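Local coordinates for protein concanavalin B (PDB 6CAF) that may act as a carbohydrate-binding seed protein, built on the scaffold of the family 18 glycoside hydrolases, to which many plant chitinases belong, at residues Ile58-Lys63 and Phe105-Gly110; Arg69-Glu74 and Lys124-Tyr129; Gly113-Cys118 and Gln156-Glu161; Asn166-Leu171 and Ile201-Phe206. One frame throughout, in Å; residues are numbered along the deposited sequence.

Interaction 1: Ile58-Lys63 and Phe105-Gly110; sequences ISFLDK and FLALGG
Ala107 O is gripped by two neighbouring residues of strand 58-61: Leu61 N donates to it over 2.9 Å, nearly along the C=O axis, and Phe60 CA makes a CA-H...O contact from 3.3 Å. One step further, Leu61 O takes Gly109 N at 2.9 Å in an almost straight bond, although the donor stands 36° out of the carbonyl plane, and Leu108 CA also approaches this oxygen. At the other end, Ile58 N binds Phe105 O and Ile58 O receives Ala107 N. Between the paired ends the register slips, with three steps from Ile58 to Leu61 facing two from Leu106 to Leu108. The extra residue lies where the Ser59-Phe60 peptide bond is cis. With CG beside the backbone N (chi1 -65°), the Phe60 ring is set between Gly110 CA, 3.6 Å from its centroid over one face, and Ser59 CB on the opposite face. Phe60 CD1 touches Ala107 CB at 3.6 Å. An alanine in place of Phe60 would probably leave a gap between Ser59 CB and Gly110 CA, with the glycine backbone less firmly held. On the sheet face carrying Ile58, Leu61, Leu106 and Leu108, the two leucines Leu61 and Leu108 lie side by side with their CD2 methyls 3.9 Å apart, and Tyr129 of helix 120-135 packs against Leu61. Adjacent parallel strands joined through helix 91-99 form a beta-alpha-beta unit of the TIM barrel, and a non-proline cis peptide near a strand's C-terminal end is a recurrent feature of family 18 glycoside hydrolases.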
loop_
_atom_site.group_PDB
_atom_site.type_symbol
_atom_site.label_atom_id
_atom_site.label_comp_id
_atom_site.label_asym_id
_atom_site.label_seq_id
_atom_site.Cartn_x
_atom_site.Cartn_y
_atom_site.Cartn_z
ATOM N N ILE A 58 -4.080 -1.290 6.207
ATOM C CA ILE A 58 -5.380 -0.913 6.758
ATOM C C ILE A 58 -5.828 0.357 6.045
ATOM O O ILE A 58 -5.134 1.393 6.103
ATOM C CB ILE A 58 -5.327 -0.703 8.278
ATOM C CG1 ILE A 58 -4.961 -2.028 8.968
ATOM C CG2 ILE A 58 -6.633 -0.158 8.775
ATOM C CD1 ILE A 58 -4.805 -1.939 10.456
ATOM N N SER A 59 -6.961 0.251 5.349
ATOM C CA SER A 59 -7.314 1.192 4.297
ATOM C C SER A 59 -8.718 1.748 4.496
ATOM O O SER A 59 -9.667 0.966 4.467
ATOM C CB SER A 59 -7.234 0.449 2.969
ATOM O OG SER A 59 -5.923 -0.106 2.782
ATOM N N PHE A 60 -8.918 3.044 4.703
ATOM C CA PHE A 60 -7.972 4.135 4.586
ATOM C C PHE A 60 -8.263 5.208 5.627
ATOM O O PHE A 60 -9.416 5.414 5.994
ATOM C CB PHE A 60 -8.122 4.849 3.235
ATOM C CG PHE A 60 -7.771 3.995 2.040
ATOM C CD1 PHE A 60 -6.466 3.885 1.612
ATOM C CD2 PHE A 60 -8.744 3.293 1.370
ATOM C CE1 PHE A 60 -6.135 3.118 0.529
ATOM C CE2 PHE A 60 -8.424 2.529 0.269
ATOM C CZ PHE A 60 -7.118 2.431 -0.138
ATOM N N LEU A 61 -7.217 5.935 6.022
ATOM C CA LEU A 61 -7.383 7.243 6.677
ATOM C C LEU A 61 -7.566 8.241 5.535
ATOM O O LEU A 61 -6.618 8.560 4.823
ATOM C CB LEU A 61 -6.176 7.580 7.527
ATOM C CG LEU A 61 -6.386 8.773 8.446
ATOM C CD1 LEU A 61 -7.162 8.371 9.686
ATOM C CD2 LEU A 61 -5.066 9.404 8.812
ATOM N N ASP A 62 -8.818 8.643 5.291
ATOM C CA ASP A 62 -9.164 9.372 4.090
ATOM C C ASP A 62 -9.828 10.713 4.298
ATOM O O ASP A 62 -10.277 11.302 3.317
ATOM C CB ASP A 62 -10.022 8.528 3.170
ATOM C CG ASP A 62 -11.357 8.230 3.738
ATOM O OD1 ASP A 62 -11.675 8.567 4.895
ATOM O OD2 ASP A 62 -12.150 7.616 3.005
ATOM N N LYS A 63 -9.817 11.229 5.524
ATOM C CA LYS A 63 -10.410 12.527 5.824
ATOM C C LYS A 63 -9.453 13.286 6.730
ATOM O O LYS A 63 -9.415 13.077 7.939
ATOM C CB LYS A 63 -11.793 12.388 6.448
ATOM C CG LYS A 63 -12.889 12.176 5.421
ATOM C CD LYS A 63 -14.210 11.803 6.078
ATOM C CE LYS A 63 -14.539 10.345 5.812
ATOM N NZ LYS A 63 -13.894 9.398 6.766
ATOM N N PHE A 105 0.380 -1.814 7.964
ATOM C CA PHE A 105 0.549 -0.407 7.664
ATOM C C PHE A 105 -0.801 0.294 7.783
ATOM O O PHE A 105 -1.843 -0.337 7.589
ATOM C CB PHE A 105 1.006 -0.222 6.216
ATOM C CG PHE A 105 2.453 -0.487 5.910
ATOM C CD1 PHE A 105 3.109 -1.593 6.275
ATOM C CD2 PHE A 105 3.144 0.425 5.162
ATOM C CE1 PHE A 105 4.417 -1.816 5.908
ATOM C CE2 PHE A 105 4.452 0.217 4.791
ATOM C CZ PHE A 105 5.081 -0.941 5.135
ATOM N N LEU A 106 -0.769 1.607 8.045
ATOM C CA LEU A 106 -1.928 2.448 7.804
ATOM C C LEU A 106 -1.806 3.101 6.441
ATOM O O LEU A 106 -0.791 3.739 6.159
ATOM C CB LEU A 106 -2.060 3.539 8.877
ATOM C CG LEU A 106 -3.267 4.443 8.723
ATOM C CD1 LEU A 106 -4.572 3.712 8.931
ATOM C CD2 LEU A 106 -3.141 5.626 9.664
ATOM N N ALA A 107 -2.828 2.936 5.613
ATOM C CA ALA A 107 -2.852 3.596 4.309
ATOM C C ALA A 107 -3.614 4.914 4.381
ATOM O O ALA A 107 -4.767 4.973 4.833
ATOM C CB ALA A 107 -3.479 2.698 3.268
ATOM N N LEU A 108 -2.952 5.969 3.910
ATOM C CA LEU A 108 -3.552 7.261 3.732
ATOM C C LEU A 108 -4.153 7.367 2.355
ATOM O O LEU A 108 -3.544 6.931 1.377
ATOM C CB LEU A 108 -2.475 8.361 3.839
ATOM C CG LEU A 108 -1.522 8.305 5.020
ATOM C CD1 LEU A 108 -0.538 9.451 4.954
ATOM C CD2 LEU A 108 -2.293 8.340 6.321
ATOM N N GLY A 109 -5.311 8.023 2.276
ATOM C CA GLY A 109 -5.847 8.431 0.986
ATOM C C GLY A 109 -6.858 7.434 0.453
ATOM O O GLY A 109 -7.883 7.190 1.078
ATOM N N GLY A 110 -6.552 6.858 -0.708
ATOM C CA GLY A 110 -7.434 5.913 -1.367
ATOM C C GLY A 110 -8.364 6.565 -2.367
ATOM O O GLY A 110 -8.234 7.742 -2.704
#

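Interaction 2: Arg69-Glu74 and Lys124-Tyr129; sequences RKPELE and KDLAEY
Pro71 lies flat over one face of the Tyr129 ring, its CD almost directly above the centre at 3.6 Å from the centroid, a CH-pi contact only 10° off the ring normal. Lys70 CG comes in obliquely, 3.8 Å from Tyr129 CE1, and Tyr133, one helical turn on, meets the same tyrosine with its ring inclined by about 40°. The other flat group, the Arg69 guanidinium, is met in its plane, at the edge, by Asp125 OD2 and a water. With CG opposite its backbone N (chi1 164°), Tyr129 reaches from helix 120-135 past the proline, so that its OH donates a very short bond of 2.5 Å to Pro71 O. Pro71 CG also touches Leu126 CD1 at 4.0 Å. A phenylalanine in place of Tyr129 would probably keep the stack on Pro71 but leave Pro71 O without the hydroxyl that holds it. Toward the surface, Arg69 NH1 and Asp125 OD2 form a long salt bridge of 3.8 Å, with guanidinium and carboxylate planes nearly perpendicular. The water closes this distance, accepting from Arg69 NH1 at 2.9 Å and donating to Asp125 OD2 at 2.8 Å. The loop after strand 55-64 is thus fastened to the helix chiefly by proline-tyrosine stacking and one buried hydroxyl-carbonyl bond, while the more solvent-accessible ion pair is long and bridged by a water, and is likely to add less.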
loop_
_atom_site.group_PDB
_atom_site.type_symbol
_atom_site.label_atom_id
_atom_site.label_comp_id
_atom_site.label_asym_id
_atom_site.label_seq_id
_atom_site.Cartn_x
_atom_site.Cartn_y
_atom_site.Cartn_z
ATOM N N ARG A 69 -7.820 18.510 13.180
ATOM C CA ARG A 69 -6.757 18.456 14.160
ATOM C C ARG A 69 -6.445 17.006 14.561
ATOM O O ARG A 69 -5.292 16.645 14.833
ATOM C CB ARG A 69 -7.163 19.316 15.374
ATOM C CG ARG A 69 -6.195 19.356 16.536
ATOM C CD ARG A 69 -5.218 20.482 16.339
ATOM N NE ARG A 69 -4.289 20.637 17.445
ATOM C CZ ARG A 69 -3.019 20.960 17.273
ATOM N NH1 ARG A 69 -2.545 21.146 16.035
ATOM N NH2 ARG A 69 -2.228 21.078 18.312
ATOM N N LYS A 70 -7.478 16.176 14.584
ATOM C CA LYS A 70 -7.350 14.789 15.014
ATOM C C LYS A 70 -8.120 13.900 14.072
ATOM O O LYS A 70 -9.281 13.570 14.322
ATOM C CB LYS A 70 -7.880 14.586 16.425
ATOM C CG LYS A 70 -7.419 13.271 17.026
ATOM C CD LYS A 70 -7.871 13.085 18.471
ATOM C CE LYS A 70 -7.346 11.772 19.031
ATOM N NZ LYS A 70 -7.602 11.620 20.496
ATOM N N PRO A 71 -7.493 13.514 12.956
ATOM C CA PRO A 71 -8.215 12.708 11.989
ATOM C C PRO A 71 -8.825 11.451 12.596
ATOM O O PRO A 71 -8.221 10.799 13.444
ATOM C CB PRO A 71 -7.143 12.368 10.953
ATOM C CG PRO A 71 -6.225 13.545 10.996
ATOM C CD PRO A 71 -6.188 13.945 12.447
ATOM N N GLU A 72 -10.030 11.145 12.159
ATOM C CA GLU A 72 -10.727 9.966 12.618
ATOM C C GLU A 72 -10.761 8.891 11.556
ATOM O O GLU A 72 -10.918 9.171 10.364
ATOM C CB GLU A 72 -12.136 10.323 13.038
ATOM C CG GLU A 72 -12.888 9.136 13.610
ATOM C CD GLU A 72 -12.318 8.616 14.948
ATOM O OE1 GLU A 72 -11.284 7.866 15.026
ATOM O OE2 GLU A 72 -12.955 8.954 15.960
ATOM N N LEU A 73 -10.586 7.650 11.991
ATOM C CA LEU A 73 -10.587 6.538 11.079
ATOM C C LEU A 73 -11.993 5.969 10.926
ATOM O O LEU A 73 -12.680 5.685 11.907
ATOM C CB LEU A 73 -9.609 5.472 11.585
ATOM C CG LEU A 73 -9.396 4.289 10.633
ATOM C CD1 LEU A 73 -8.693 4.734 9.365
ATOM C CD2 LEU A 73 -8.602 3.236 11.340
ATOM N N GLU A 74 -12.402 5.794 9.681
ATOM C CA GLU A 74 -13.661 5.146 9.361
ATOM C C GLU A 74 -13.376 4.104 8.289
ATOM O O GLU A 74 -12.939 4.431 7.195
ATOM C CB GLU A 74 -14.653 6.164 8.797
ATOM C CG GLU A 74 -15.200 7.150 9.807
ATOM C CD GLU A 74 -16.527 6.732 10.417
ATOM O OE1 GLU A 74 -16.974 5.588 10.240
ATOM O OE2 GLU A 74 -17.113 7.579 11.087
ATOM N N LYS A 124 3.673 18.711 9.251
ATOM C CA LYS A 124 4.315 18.354 10.514
ATOM C C LYS A 124 3.300 17.906 11.565
ATOM O O LYS A 124 3.483 16.872 12.228
ATOM C CB LYS A 124 5.169 19.516 11.020
ATOM C CG LYS A 124 5.801 19.309 12.380
ATOM C CD LYS A 124 6.663 18.065 12.423
ATOM C CE LYS A 124 7.422 17.992 13.733
ATOM N NZ LYS A 124 8.130 16.695 13.874
ATOM N N ASP A 125 2.204 18.636 11.701
ATOM C CA ASP A 125 1.164 18.270 12.659
ATOM C C ASP A 125 0.675 16.831 12.361
ATOM O O ASP A 125 0.489 16.012 13.269
ATOM C CB ASP A 125 -0.062 19.193 12.547
ATOM C CG ASP A 125 0.137 20.602 13.010
ATOM O OD1 ASP A 125 1.111 20.901 13.691
ATOM O OD2 ASP A 125 -0.778 21.405 12.703
ATOM N N LEU A 126 0.407 16.531 11.094
ATOM C CA LEU A 126 -0.109 15.237 10.713
ATOM C C LEU A 126 0.940 14.148 10.929
ATOM O O LEU A 126 0.609 13.047 11.385
ATOM C CB LEU A 126 -0.598 15.279 9.259
ATOM C CG LEU A 126 -1.266 14.015 8.748
ATOM C CD1 LEU A 126 -2.503 13.653 9.531
ATOM C CD2 LEU A 126 -1.579 14.128 7.263
ATOM N N ALA A 127 2.193 14.422 10.570
ATOM C CA ALA A 127 3.223 13.430 10.824
ATOM C C ALA A 127 3.309 13.099 12.309
ATOM O O ALA A 127 3.436 11.933 12.695
ATOM C CB ALA A 127 4.554 13.951 10.306
ATOM N N GLU A 128 3.251 14.119 13.153
ATOM C CA GLU A 128 3.274 13.909 14.590
ATOM C C GLU A 128 2.067 13.116 15.055
ATOM O O GLU A 128 2.185 12.214 15.885
ATOM C CB GLU A 128 3.355 15.248 15.334
ATOM C CG GLU A 128 4.742 15.896 15.245
ATOM C CD GLU A 128 5.788 15.188 16.075
ATOM O OE1 GLU A 128 5.461 14.797 17.244
ATOM O OE2 GLU A 128 6.956 15.069 15.655
ATOM N N TYR A 129 0.908 13.473 14.531
ATOM C CA TYR A 129 -0.308 12.716 14.847
ATOM C C TYR A 129 -0.154 11.235 14.494
ATOM O O TYR A 129 -0.481 10.337 15.312
ATOM C CB TYR A 129 -1.505 13.339 14.133
ATOM C CG TYR A 129 -2.743 12.449 14.063
ATOM C CD1 TYR A 129 -3.653 12.373 15.048
ATOM C CD2 TYR A 129 -2.940 11.666 12.930
ATOM C CE1 TYR A 129 -4.796 11.528 14.913
ATOM C CE2 TYR A 129 -3.999 10.846 12.767
ATOM C CZ TYR A 129 -4.942 10.766 13.725
ATOM O OH TYR A 129 -5.963 9.845 13.368
HETATM O O HOH W 1 -3.304 20.478 13.271
#

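Interaction 3: Gly113-Cys118 and Gln156-Glu161; sequences GTYSAC and QKPVDE
Tyr115 points its ring across Lys157 at about a right angle and obliquely across Pro158, so that the phenol end reaches the backbone of Gln156 and Lys157. Its chi1 of 54° sets CG between the backbone N and the carbonyl carbon, and the OH then accepts two backbone N-H groups, Lys157 N at 2.9 Å and Gln156 N at 3.2 Å, while itself donating to Gly110 O. Over one ring face lies Lys157 O, 3.4 Å from Tyr115 CZ, and Pro158 CB touches Tyr115 CE1 at 3.8 Å. The Lys157 chain bends at its last two torsions, which brings NZ to Gly113 O at 2.9 Å. A water bridges Tyr115 N and Lys157 O alongside this bond. Further on, Val159 N donates to Tyr115 O at 3.0 Å, and Val159 CG2 rests on Ser116 CB. Gln156, whose amide binds Asp154, stands where active family 18 chitinases carry their catalytic glutamate, so Tyr115 clasps the backbone at that site. Around it, Trp164 of helix 164-178 packs on Tyr115 and Pro158, the backbone of Ser116 pairs with Phe64 of strand 55-64, and Cys118 is disulfide-bonded to Cys66.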
loop_
_atom_site.group_PDB
_atom_site.type_symbol
_atom_site.label_atom_id
_atom_site.label_comp_id
_atom_site.label_asym_id
_atom_site.label_seq_id
_atom_site.Cartn_x
_atom_site.Cartn_y
_atom_site.Cartn_z
ATOM N N GLY A 113 -13.050 9.955 -0.180
ATOM C CA GLY A 113 -12.722 10.863 0.901
ATOM C C GLY A 113 -12.262 12.218 0.400
ATOM O O GLY A 113 -12.220 12.496 -0.796
ATOM N N THR A 114 -11.891 13.051 1.363
ATOM C CA THR A 114 -11.419 14.395 1.128
ATOM C C THR A 114 -10.156 14.507 1.948
ATOM O O THR A 114 -10.207 14.636 3.194
ATOM C CB THR A 114 -12.432 15.434 1.626
ATOM O OG1 THR A 114 -13.681 15.240 0.960
ATOM C CG2 THR A 114 -11.909 16.837 1.386
ATOM N N TYR A 115 -9.017 14.427 1.271
ATOM C CA TYR A 115 -7.764 14.419 1.990
ATOM C C TYR A 115 -6.747 15.332 1.343
ATOM O O TYR A 115 -6.608 15.377 0.127
ATOM C CB TYR A 115 -7.239 12.992 2.158
ATOM C CG TYR A 115 -7.099 12.163 0.914
ATOM C CD1 TYR A 115 -5.923 12.161 0.180
ATOM C CD2 TYR A 115 -8.131 11.331 0.475
ATOM C CE1 TYR A 115 -5.770 11.365 -0.919
ATOM C CE2 TYR A 115 -7.964 10.539 -0.630
ATOM C CZ TYR A 115 -6.787 10.549 -1.335
ATOM O OH TYR A 115 -6.577 9.730 -2.423
ATOM N N SER A 116 -6.014 16.017 2.210
ATOM C CA SER A 116 -5.005 16.967 1.815
ATOM C C SER A 116 -3.938 17.067 2.873
ATOM O O SER A 116 -4.257 17.069 4.059
ATOM C CB SER A 116 -5.620 18.360 1.626
ATOM O OG SER A 116 -4.632 19.301 1.226
ATOM N N ALA A 117 -2.687 17.164 2.438
ATOM C CA ALA A 117 -1.608 17.441 3.346
ATOM C C ALA A 117 -1.537 18.924 3.744
ATOM O O ALA A 117 -0.798 19.275 4.670
ATOM C CB ALA A 117 -0.300 16.970 2.752
ATOM N N CYS A 118 -2.311 19.756 3.036
ATOM C CA CYS A 118 -2.635 21.150 3.414
ATOM C C CYS A 118 -1.518 22.163 3.257
ATOM O O CYS A 118 -1.669 23.149 2.534
ATOM C CB CYS A 118 -3.165 21.192 4.892
ATOM S SG CYS A 118 -3.330 22.856 5.619
ATOM N N GLN A 156 -4.183 9.000 -4.482
ATOM C CA GLN A 156 -4.680 8.801 -5.810
ATOM C C GLN A 156 -5.725 9.809 -6.231
ATOM O O GLN A 156 -5.943 10.017 -7.423
ATOM C CB GLN A 156 -5.115 7.354 -6.052
ATOM C CG GLN A 156 -5.889 6.644 -5.048
ATOM C CD GLN A 156 -6.453 5.367 -5.549
ATOM O OE1 GLN A 156 -7.447 5.371 -6.251
ATOM N NE2 GLN A 156 -5.806 4.265 -5.224
ATOM N N LYS A 157 -6.337 10.445 -5.249
ATOM C CA LYS A 157 -7.408 11.371 -5.458
ATOM C C LYS A 157 -7.412 12.381 -4.313
ATOM O O LYS A 157 -8.423 12.540 -3.628
ATOM C CB LYS A 157 -8.746 10.601 -5.541
ATOM C CG LYS A 157 -9.906 11.445 -6.005
ATOM C CD LYS A 157 -11.268 10.869 -5.629
ATOM C CE LYS A 157 -11.414 10.486 -4.156
ATOM N NZ LYS A 157 -10.973 11.501 -3.162
ATOM N N PRO A 158 -6.277 13.083 -4.108
ATOM C CA PRO A 158 -6.227 14.123 -3.114
ATOM C C PRO A 158 -6.892 15.377 -3.602
ATOM O O PRO A 158 -7.177 15.509 -4.786
ATOM C CB PRO A 158 -4.741 14.389 -2.947
ATOM C CG PRO A 158 -4.235 14.196 -4.354
ATOM C CD PRO A 158 -5.026 13.011 -4.870
ATOM N N VAL A 159 -7.106 16.319 -2.696
ATOM C CA VAL A 159 -7.580 17.617 -3.134
ATOM C C VAL A 159 -6.595 18.129 -4.178
ATOM O O VAL A 159 -6.977 18.486 -5.306
ATOM C CB VAL A 159 -7.657 18.603 -1.963
ATOM C CG1 VAL A 159 -8.019 19.993 -2.475
ATOM C CG2 VAL A 159 -8.648 18.120 -0.900
ATOM N N ASP A 160 -5.318 18.155 -3.805
ATOM C CA ASP A 160 -4.261 18.435 -4.788
ATOM C C ASP A 160 -2.917 17.847 -4.462
ATOM O O ASP A 160 -2.804 16.995 -3.603
ATOM C CB ASP A 160 -4.122 19.921 -5.084
ATOM C CG ASP A 160 -3.298 20.687 -4.056
ATOM O OD1 ASP A 160 -2.528 20.114 -3.234
ATOM O OD2 ASP A 160 -3.380 21.933 -4.129
ATOM N N GLU A 161 -1.893 18.308 -5.165
ATOM C CA GLU A 161 -0.653 17.587 -5.246
ATOM C C GLU A 161 0.391 18.128 -4.317
ATOM O O GLU A 161 1.446 17.540 -4.224
ATOM C CB GLU A 161 -0.101 17.561 -6.680
ATOM C CG GLU A 161 0.902 18.614 -7.066
ATOM C CD GLU A 161 0.213 19.838 -7.555
ATOM O OE1 GLU A 161 -0.999 19.975 -7.249
ATOM O OE2 GLU A 161 0.846 20.659 -8.243
HETATM O O HOH W 2 -9.448 14.105 -1.595
#

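Interaction 4: Asn166-Leu171 and Ile201-Phe206; sequences NLLEEL and IQTRHF
In this TIM barrel the turn that follows helix 198-202 and leads toward strand 208-212 rests on helix 164-178, with Leu168 and Glu169 meeting Thr203, His205 and Phe206. Leu168 carries most of the apolar contact. With CG opposite the backbone N (chi1 177°), it extends from the helix so that CD2 lies over one face of the Phe206 ring, 3.6 Å from the centroid in a CH-pi contact, while CD1 comes within 3.7 Å of Phe206 CE1. Leu168 CG also packs 3.8 Å from His205 CB, and CD2 presses close to Thr203 OG1, at 3.2 Å. That hydroxyl accepts His205 N at 3.1 Å, forming an ST turn, and is bonded as well to Ala200 O in the preceding helix. Arg204 takes a positive phi (68°) as the chain leaves the helical path. Beyond the leucine, His205 NE2 donates to Glu169 OE1 at 2.8 Å. The carboxylate oxygen lies in the imidazole plane, but the histidine comes from above the carboxylate plane, the two planes being 56° apart. Tyr172 stacks on the His205 ring, Phe153 meets Phe206 edge to face, and Gln173 bonds the other glutamate oxygen, OE2. Chemically, the contact pairs an apolar plug with a polar clasp: the carboxylate fixes the rotation of the imidazole and would be expected to raise its basicity.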
loop_
_atom_site.group_PDB
_atom_site.type_symbol
_atom_site.label_atom_id
_atom_site.label_comp_id
_atom_site.label_asym_id
_atom_site.label_seq_id
_atom_site.Cartn_x
_atom_site.Cartn_y
_atom_site.Cartn_z
ATOM N N ASN A 166 6.280 17.142 1.772
ATOM C CA ASN A 166 6.506 17.619 3.125
ATOM C C ASN A 166 6.045 16.592 4.172
ATOM O O ASN A 166 6.722 16.379 5.170
ATOM C CB ASN A 166 5.815 18.973 3.329
ATOM C CG ASN A 166 6.490 20.074 2.554
ATOM O OD1 ASN A 166 7.725 20.076 2.446
ATOM N ND2 ASN A 166 5.700 21.005 1.997
ATOM N N LEU A 167 4.901 15.960 3.940
ATOM C CA LEU A 167 4.422 14.952 4.890
ATOM C C LEU A 167 5.434 13.825 5.014
ATOM O O LEU A 167 5.764 13.342 6.118
ATOM C CB LEU A 167 3.056 14.450 4.460
ATOM C CG LEU A 167 2.457 13.368 5.357
ATOM C CD1 LEU A 167 2.300 13.796 6.794
ATOM C CD2 LEU A 167 1.122 12.887 4.793
ATOM N N LEU A 168 5.897 13.342 3.860
ATOM C CA LEU A 168 6.892 12.301 3.844
ATOM C C LEU A 168 8.177 12.736 4.557
ATOM O O LEU A 168 8.725 11.977 5.373
ATOM C CB LEU A 168 7.187 11.909 2.398
ATOM C CG LEU A 168 8.275 10.872 2.230
ATOM C CD1 LEU A 168 7.966 9.577 2.963
ATOM C CD2 LEU A 168 8.518 10.644 0.738
ATOM N N GLU A 169 8.655 13.953 4.260
ATOM C CA GLU A 169 9.839 14.489 4.897
ATOM C C GLU A 169 9.695 14.518 6.413
ATOM O O GLU A 169 10.615 14.157 7.160
ATOM C CB GLU A 169 10.074 15.901 4.389
ATOM C CG GLU A 169 11.222 16.619 5.079
ATOM C CD GLU A 169 12.569 16.002 4.803
ATOM O OE1 GLU A 169 12.720 15.461 3.700
ATOM O OE2 GLU A 169 13.459 16.087 5.676
ATOM N N GLU A 170 8.540 14.968 6.878
ATOM C CA GLU A 170 8.337 15.081 8.304
ATOM C C GLU A 170 8.285 13.714 8.989
ATOM O O GLU A 170 8.829 13.524 10.077
ATOM C CB GLU A 170 7.098 15.926 8.636
ATOM C CG GLU A 170 7.186 17.366 8.159
ATOM C CD GLU A 170 8.286 18.247 8.705
ATOM O OE1 GLU A 170 9.027 17.853 9.613
ATOM O OE2 GLU A 170 8.385 19.394 8.191
ATOM N N LEU A 171 7.636 12.743 8.340
ATOM C CA LEU A 171 7.637 11.396 8.879
ATOM C C LEU A 171 9.055 10.807 8.890
ATOM O O LEU A 171 9.449 10.146 9.855
ATOM C CB LEU A 171 6.682 10.490 8.093
ATOM C CG LEU A 171 5.229 10.673 8.402
ATOM C CD1 LEU A 171 4.370 10.036 7.316
ATOM C CD2 LEU A 171 4.866 10.098 9.753
ATOM N N ILE A 201 8.244 11.050 -4.230
ATOM C CA ILE A 201 9.084 9.929 -4.618
ATOM C C ILE A 201 10.522 10.387 -4.882
ATOM O O ILE A 201 11.474 9.670 -4.539
ATOM C CB ILE A 201 8.473 9.170 -5.795
ATOM C CG1 ILE A 201 7.181 8.523 -5.326
ATOM C CG2 ILE A 201 9.446 8.122 -6.300
ATOM C CD1 ILE A 201 6.331 7.946 -6.449
ATOM N N GLN A 202 10.676 11.582 -5.413
ATOM C CA GLN A 202 12.002 12.106 -5.706
ATOM C C GLN A 202 12.813 12.422 -4.453
ATOM O O GLN A 202 14.025 12.600 -4.561
ATOM C CB GLN A 202 11.899 13.313 -6.612
ATOM C CG GLN A 202 11.496 12.938 -8.040
ATOM C CD GLN A 202 12.527 12.045 -8.706
ATOM O OE1 GLN A 202 13.677 12.425 -8.809
ATOM N NE2 GLN A 202 12.119 10.852 -9.132
ATOM N N THR A 203 12.187 12.451 -3.266
ATOM C CA THR A 203 12.963 12.616 -2.014
ATOM C C THR A 203 13.811 11.382 -1.682
ATOM O O THR A 203 14.694 11.460 -0.827
ATOM C CB THR A 203 12.069 12.860 -0.783
ATOM O OG1 THR A 203 11.342 11.675 -0.468
ATOM C CG2 THR A 203 11.165 14.065 -0.933
ATOM N N ARG A 204 13.472 10.243 -2.273
ATOM C CA ARG A 204 14.128 8.969 -1.971
ATOM C C ARG A 204 13.843 8.446 -0.575
ATOM O O ARG A 204 14.493 7.487 -0.135
ATOM C CB ARG A 204 15.635 9.018 -2.261
ATOM C CG ARG A 204 15.918 9.596 -3.625
ATOM C CD ARG A 204 17.385 9.550 -3.992
ATOM N NE ARG A 204 17.569 10.159 -5.309
ATOM C CZ ARG A 204 18.709 10.269 -5.949
ATOM N NH1 ARG A 204 19.798 9.756 -5.444
ATOM N NH2 ARG A 204 18.740 10.919 -7.096
ATOM N N HIS A 205 12.834 9.002 0.104
ATOM C CA HIS A 205 12.542 8.551 1.456
ATOM C C HIS A 205 11.637 7.355 1.537
ATOM O O HIS A 205 11.601 6.717 2.580
ATOM C CB HIS A 205 11.858 9.611 2.327
ATOM C CG HIS A 205 12.638 10.830 2.579
ATOM N ND1 HIS A 205 13.983 10.816 2.782
ATOM C CD2 HIS A 205 12.249 12.122 2.693
ATOM C CE1 HIS A 205 14.409 12.040 3.002
ATOM N NE2 HIS A 205 13.364 12.851 3.016
ATOM N N PHE A 206 10.909 7.024 0.470
ATOM C CA PHE A 206 10.077 5.847 0.541
ATOM C C PHE A 206 10.927 4.581 0.555
ATOM O O PHE A 206 11.833 4.408 -0.252
ATOM C CB PHE A 206 9.078 5.751 -0.606
ATOM C CG PHE A 206 7.975 6.776 -0.579
ATOM C CD1 PHE A 206 7.056 6.789 0.452
ATOM C CD2 PHE A 206 7.833 7.706 -1.597
ATOM C CE1 PHE A 206 6.015 7.690 0.461
ATOM C CE2 PHE A 206 6.793 8.617 -1.574
ATOM C CZ PHE A 206 5.880 8.600 -0.556
#

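Overall arrangement
All four contacts lie in one sector of a single TIM barrel. Interaction 1 is the innermost, about 9 Å from the chain centre, and touches each of the others: Leu73 and Pro71 of interaction 2 pack on its first strand, Tyr115 of interaction 3 reaches Gly110, and Leu167 of interaction 4 meets Leu108. Along the chain, interactions 1 and 2 cross, as do 2 and 3, whereas interaction 4 follows the rest. Helices 120-135 and 164-178 bring interactions 2 and 4 together through Ala127 and Glu170, with centres about 17 Å apart. Two adjacent barrel strands, the loops beyond them and the outer helices are thus linked, mainly through interaction 1.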